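Local coordinates for putative cell adhesion protein (Bacteroides eggerthii, PDB 4GPV) that probably serves as a subunit of a cell-surface pilus and may thereby take part in adhesion, at residues V156-Q161 / K297-T302; A289-E294 / V333-W338. All coordinates share one frame; numbering follows the deposited sequence. Where two conformers were deposited one is given.

Overall arrangement
Both contacts lie in the FimA-like C-terminal domain, and their centres are about 7 Å apart. Interaction 1 is a parallel strand pair inside the larger mixed sheet. Interaction 2 sets a loop over the next strand of that sheet. Strand 297-306 links them, because it pairs with strand 146-169 in parallel and with strand 329-343 in antiparallel fashion. Along the chain the order is 156-161, 289-294, 297-302, 333-338, with the segments alternating between the two contacts. The loop runs straight into strand 297-306. Probable hydrogen bonds also join them, Ser298 N to Ala336 O and Tyr299 OH to Glu294 N. Interaction 1 is buried and interaction 2 lies nearer the surface.

Interaction 1: residues V156-Q161 / K297-T302; sequences VAAKIQ and KSYTVT
Lys159 is held by two backbone bonds across a parallel strand pair, whose axes come within 4.7 Å at 13°. Its N donates to Lys297 O at 3.1 Å, and Lys159 O accepts from Tyr299 N at 2.8 Å. Gln161 repeats the pattern, with its N bonded to Tyr299 O and its O to Val301 N. This alternation is the parallel beta ladder, here joining strands 146-169 and 297-306 within the larger mixed sheet; both segments fall in the FimA-like C-terminal family region. The apolar side chains share one face. The Tyr299 ring presents its CE1 edge to Ala158 CB at 4.2 Å, while Ile160 CG1 approaches CD1 obliquely. With CG anti to the carbonyl carbon (chi1 -59°), the ring lies back along the strand toward Ala158. Its OH bonds to Glu294 N. Ile160 CG2 and Val301 CG2 lie side by side, 4.2 Å apart. Polar groups gather on the other face. A water donates to Ser298 OG at 2.7 Å. The same water lies 2.8 Å from Gln161 OE1 and also close to Tyr299 O. Ser298 OG also bonds to Asp41. Lys159 passes its CE beside Ser298 OG, and its NZ forms salt bridges with Asp41 and Glu43.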
loop_
_atom_site.group_PDB
_atom_site.type_symbol
_atom_site.label_atom_id
_atom_site.label_comp_id
_atom_site.label_asym_id
_atom_site.label_seq_id
_atom_site.Cartn_x
_atom_site.Cartn_y
_atom_site.Cartn_z
ATOM N N VAL A 156 -1.054 -6.341 2.864
ATOM C CA VAL A 156 -2.123 -5.430 3.268
ATOM C C VAL A 156 -2.098 -4.212 2.334
ATOM O O VAL A 156 -3.146 -3.633 2.061
ATOM C CB VAL A 156 -1.909 -5.025 4.757
ATOM C CG1 VAL A 156 -2.848 -3.888 5.187
ATOM C CG2 VAL A 156 -2.072 -6.242 5.659
ATOM N N ALA A 157 -0.900 -3.786 1.942
ATOM C CA ALA A 157 -0.715 -2.626 1.062
ATOM C C ALA A 157 -0.794 -2.983 -0.436
ATOM O O ALA A 157 -0.852 -4.150 -0.833
ATOM C CB ALA A 157 0.638 -1.989 1.360
ATOM N N ALA A 158 -0.740 -1.926 -1.260
ATOM C CA ALA A 158 -0.550 -1.941 -2.699
ATOM C C ALA A 158 0.794 -1.272 -2.972
ATOM O O ALA A 158 1.285 -0.491 -2.136
ATOM C CB ALA A 158 -1.692 -1.175 -3.394
ATOM N N LYS A 159 1.364 -1.511 -4.133
ATOM C CA LYS A 159 2.619 -0.902 -4.524
ATOM C C LYS A 159 2.397 -0.123 -5.818
ATOM O O LYS A 159 1.718 -0.628 -6.728
ATOM C CB LYS A 159 3.665 -2.015 -4.730
ATOM C CG LYS A 159 5.054 -1.516 -5.084
ATOM C CD LYS A 159 6.044 -2.695 -5.052
ATOM C CE LYS A 159 6.459 -3.210 -6.385
ATOM N NZ LYS A 159 7.414 -4.351 -6.249
ATOM N N ILE A 160 2.967 1.087 -5.898
ATOM C CA ILE A 160 2.851 1.914 -7.118
ATOM C C ILE A 160 4.263 2.224 -7.597
ATOM O O ILE A 160 5.014 2.820 -6.840
ATOM C CB ILE A 160 2.036 3.212 -6.846
ATOM C CG1 ILE A 160 0.593 2.875 -6.388
ATOM C CG2 ILE A 160 2.011 4.123 -8.121
ATOM C CD1 ILE A 160 -0.149 4.088 -5.799
ATOM N N GLN A 161 4.606 1.870 -8.853
ATOM C CA GLN A 161 5.926 2.156 -9.424
ATOM C C GLN A 161 5.777 3.195 -10.512
ATOM O O GLN A 161 4.809 3.135 -11.267
ATOM C CB GLN A 161 6.547 0.885 -10.048
ATOM C CG GLN A 161 7.111 -0.064 -9.004
ATOM C CD GLN A 161 7.540 -1.370 -9.623
ATOM O OE1 GLN A 161 6.720 -2.226 -9.966
ATOM N NE2 GLN A 161 8.834 -1.534 -9.787
ATOM N N LYS A 297 -2.146 -5.439 -4.956
ATOM C CA LYS A 297 -1.912 -5.190 -6.392
ATOM C C LYS A 297 -0.686 -4.319 -6.531
ATOM O O LYS A 297 -0.383 -3.497 -5.653
ATOM C CB LYS A 297 -3.136 -4.517 -7.050
ATOM C CG LYS A 297 -4.377 -5.419 -7.053
ATOM C CD LYS A 297 -4.754 -5.897 -8.439
ATOM C CE LYS A 297 -5.952 -6.822 -8.367
ATOM N NZ LYS A 297 -6.998 -6.478 -9.366
ATOM N N SER A 298 0.002 -4.473 -7.656
ATOM C CA SER A 298 1.221 -3.761 -7.969
ATOM C C SER A 298 0.964 -2.978 -9.262
ATOM O O SER A 298 0.703 -3.585 -10.290
ATOM C CB SER A 298 2.365 -4.770 -8.120
ATOM O OG SER A 298 3.556 -4.153 -8.595
ATOM N N TYR A 299 0.974 -1.636 -9.188
ATOM C CA TYR A 299 0.652 -0.786 -10.338
ATOM C C TYR A 299 1.908 -0.229 -10.936
ATOM O O TYR A 299 2.755 0.307 -10.218
ATOM C CB TYR A 299 -0.267 0.399 -9.912
ATOM C CG TYR A 299 -1.564 -0.087 -9.298
ATOM C CD1 TYR A 299 -1.639 -0.405 -7.945
ATOM C CD2 TYR A 299 -2.683 -0.337 -10.090
ATOM C CE1 TYR A 299 -2.807 -0.914 -7.384
ATOM C CE2 TYR A 299 -3.865 -0.840 -9.533
ATOM C CZ TYR A 299 -3.915 -1.133 -8.177
ATOM O OH TYR A 299 -5.021 -1.695 -7.595
ATOM N N THR A 300 1.994 -0.300 -12.239
ATOM C CA THR A 300 3.121 0.281 -12.969
ATOM C C THR A 300 2.568 1.455 -13.779
ATOM O O THR A 300 1.643 1.288 -14.593
ATOM C CB THR A 300 3.846 -0.746 -13.823
ATOM O OG1 THR A 300 4.399 -1.766 -12.982
ATOM C CG2 THR A 300 4.957 -0.101 -14.657
ATOM N N VAL A 301 3.078 2.658 -13.490
ATOM C CA VAL A 301 2.629 3.857 -14.173
ATOM C C VAL A 301 3.749 4.336 -15.060
ATOM O O VAL A 301 4.804 4.658 -14.518
ATOM C CB VAL A 301 2.236 4.963 -13.172
ATOM C CG1 VAL A 301 1.812 6.251 -13.898
ATOM C CG2 VAL A 301 1.158 4.489 -12.189
ATOM N N THR A 302 3.533 4.368 -16.397
ATOM C CA THR A 302 4.530 4.921 -17.340
ATOM C C THR A 302 4.018 6.263 -17.806
ATOM O O THR A 302 2.918 6.356 -18.340
ATOM C CB THR A 302 4.802 3.964 -18.505
ATOM O OG1 THR A 302 5.002 2.651 -17.998
ATOM C CG2 THR A 302 5.996 4.402 -19.370
HETATM O O HOH W 1 4.344 -1.600 -8.632
#

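Interaction 2: residues A289-E294 / V333-W338; sequences ARHTIE and VTAAQW
Ala289 meets Val333 through methyl groups, with Ala289 CB 3.8 Å from Val333 CG2. The same valine sets its CB 3.9 Å from the backbone Ala289 O. Two residues on, His291 carries the rest of the contact. Its CG is anti to the carbonyl carbon (chi1 -57°), and the imidazole reaches across to the strand between Val333 and Ala335. CD2 packs on Val333 CG1 at 3.9 Å, the two side chains lying alongside and pointing opposite ways. At the far end of the ring, CE1 lies 3.7 Å from Ala335 CB, and ND1 is nearly as close to that methyl. The ring is oblique to Ala335 CB and to the backbone Val333 O. With an alanine here the ring is gone, and the gap beside Val333 and Ala335 would probably leave the loop less firmly packed on the strand. Further along, Ile293 turns to Ala158 and Ile160 of strand 146-169, and Glu294 forms a salt bridge with Lys297. The loop lies between strands 274-283 and 297-306 in sequence. In space it rests on strand 329-343, where Val333 also touches Ile282 and Phe284, and Ala335 packs on Tyr299 of the neighbouring strand 297-306.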
loop_
_atom_site.group_PDB
_atom_site.type_symbol
_atom_site.label_atom_id
_atom_site.label_comp_id
_atom_site.label_asym_id
_atom_site.label_seq_id
_atom_site.Cartn_x
_atom_site.Cartn_y
_atom_site.Cartn_z
ATOM N N ALA A 289 -7.032 6.621 -14.768
ATOM C CA ALA A 289 -6.125 5.467 -14.814
ATOM C C ALA A 289 -6.834 4.195 -15.242
ATOM O O ALA A 289 -6.158 3.267 -15.683
ATOM C CB ALA A 289 -5.507 5.246 -13.439
ATOM N N ARG A 290 -8.191 4.128 -15.077
ATOM C CA ARG A 290 -9.036 2.947 -15.332
ATOM C C ARG A 290 -8.756 1.902 -14.236
ATOM O O ARG A 290 -9.024 0.708 -14.391
ATOM C CB ARG A 290 -8.886 2.359 -16.762
ATOM C CG ARG A 290 -9.083 3.374 -17.898
ATOM C CD ARG A 290 -10.526 3.465 -18.358
ATOM N NE ARG A 290 -10.837 4.786 -18.907
ATOM C CZ ARG A 290 -12.063 5.294 -19.008
ATOM N NH1 ARG A 290 -13.114 4.599 -18.585
ATOM N NH2 ARG A 290 -12.248 6.501 -19.525
ATOM N N HIS A 291 -8.230 2.369 -13.096
ATOM C CA HIS A 291 -7.914 1.589 -11.912
ATOM C C HIS A 291 -8.006 2.427 -10.688
ATOM O O HIS A 291 -7.449 3.523 -10.658
ATOM C CB HIS A 291 -6.477 0.994 -11.923
ATOM C CG HIS A 291 -6.144 0.134 -13.095
ATOM N ND1 HIS A 291 -6.378 -1.216 -13.080
ATOM C CD2 HIS A 291 -5.591 0.476 -14.280
ATOM C CE1 HIS A 291 -5.962 -1.660 -14.255
ATOM N NE2 HIS A 291 -5.483 -0.672 -15.007
ATOM N N THR A 292 -8.617 1.877 -9.635
ATOM C CA THR A 292 -8.542 2.486 -8.319
ATOM C C THR A 292 -7.474 1.671 -7.577
ATOM O O THR A 292 -6.882 0.757 -8.175
ATOM C CB THR A 292 -9.903 2.586 -7.622
ATOM O OG1 THR A 292 -10.434 1.269 -7.480
ATOM C CG2 THR A 292 -10.889 3.472 -8.390
ATOM N N ILE A 293 -7.191 1.965 -6.310
ATOM C CA ILE A 293 -6.117 1.220 -5.650
ATOM C C ILE A 293 -6.693 0.107 -4.808
ATOM O O ILE A 293 -7.498 0.361 -3.923
ATOM C CB ILE A 293 -5.234 2.162 -4.779
ATOM C CG1 ILE A 293 -4.583 3.299 -5.596
ATOM C CG2 ILE A 293 -4.217 1.386 -3.940
ATOM C CD1 ILE A 293 -3.569 2.852 -6.700
ATOM N N GLU A 294 -6.211 -1.125 -5.041
ATOM C CA GLU A 294 -6.620 -2.302 -4.279
ATOM C C GLU A 294 -5.452 -2.873 -3.513
ATOM O O GLU A 294 -4.347 -2.892 -4.059
ATOM C CB GLU A 294 -7.115 -3.407 -5.219
ATOM C CG GLU A 294 -8.351 -3.111 -6.025
ATOM C CD GLU A 294 -8.704 -4.362 -6.797
ATOM O OE1 GLU A 294 -9.079 -5.376 -6.159
ATOM O OE2 GLU A 294 -8.445 -4.379 -8.019
ATOM N N VAL A 333 -1.318 2.799 -17.341
ATOM C CA VAL A 333 -1.358 2.223 -15.984
ATOM C C VAL A 333 -1.699 0.769 -16.137
ATOM O O VAL A 333 -2.726 0.439 -16.755
ATOM C CB VAL A 333 -2.318 2.912 -14.981
ATOM C CG1 VAL A 333 -2.239 2.260 -13.584
ATOM C CG2 VAL A 333 -2.050 4.402 -14.889
ATOM N N THR A 334 -0.836 -0.095 -15.621
ATOM C CA THR A 334 -1.131 -1.521 -15.631
ATOM C C THR A 334 -1.137 -2.006 -14.192
ATOM O O THR A 334 -0.428 -1.444 -13.336
ATOM C CB THR A 334 -0.209 -2.340 -16.529
ATOM O OG1 THR A 334 1.124 -2.243 -16.052
ATOM C CG2 THR A 334 -0.332 -1.972 -18.018
ATOM N N ALA A 335 -1.960 -3.014 -13.919
ATOM C CA ALA A 335 -2.075 -3.571 -12.584
ATOM C C ALA A 335 -1.714 -5.033 -12.643
ATOM O O ALA A 335 -2.172 -5.728 -13.540
ATOM C CB ALA A 335 -3.486 -3.409 -12.057
ATOM N N ALA A 336 -0.904 -5.500 -11.700
ATOM C CA ALA A 336 -0.556 -6.906 -11.612
ATOM C C ALA A 336 -0.853 -7.393 -10.205
ATOM O O ALA A 336 -0.951 -6.576 -9.264
ATOM C CB ALA A 336 0.921 -7.115 -11.945
ATOM N N GLN A 337 -1.071 -8.694 -10.058
ATOM C CA GLN A 337 -1.237 -9.242 -8.722
ATOM C C GLN A 337 0.097 -9.095 -8.004
ATOM O O GLN A 337 1.134 -9.448 -8.586
ATOM C CB GLN A 337 -1.652 -10.728 -8.791
ATOM C CG GLN A 337 -3.040 -10.958 -9.397
ATOM C CD GLN A 337 -4.221 -10.370 -8.637
ATOM O OE1 GLN A 337 -5.236 -10.015 -9.235
ATOM N NE2 GLN A 337 -4.157 -10.285 -7.313
ATOM N N TRP A 338 0.092 -8.543 -6.785
ATOM C CA TRP A 338 1.314 -8.414 -5.990
ATOM C C TRP A 338 1.348 -9.631 -5.072
ATOM O O TRP A 338 0.550 -9.736 -4.154
ATOM C CB TRP A 338 1.314 -7.077 -5.224
ATOM C CG TRP A 338 2.626 -6.722 -4.581
ATOM C CD1 TRP A 338 3.879 -7.079 -5.004
ATOM C CD2 TRP A 338 2.814 -5.780 -3.519
ATOM N NE1 TRP A 338 4.828 -6.527 -4.176
ATOM C CE2 TRP A 338 4.207 -5.702 -3.273
ATOM C CE3 TRP A 338 1.933 -5.069 -2.678
ATOM C CZ2 TRP A 338 4.747 -4.909 -2.247
ATOM C CZ3 TRP A 338 2.471 -4.295 -1.646
ATOM C CH2 TRP A 338 3.861 -4.195 -1.465
#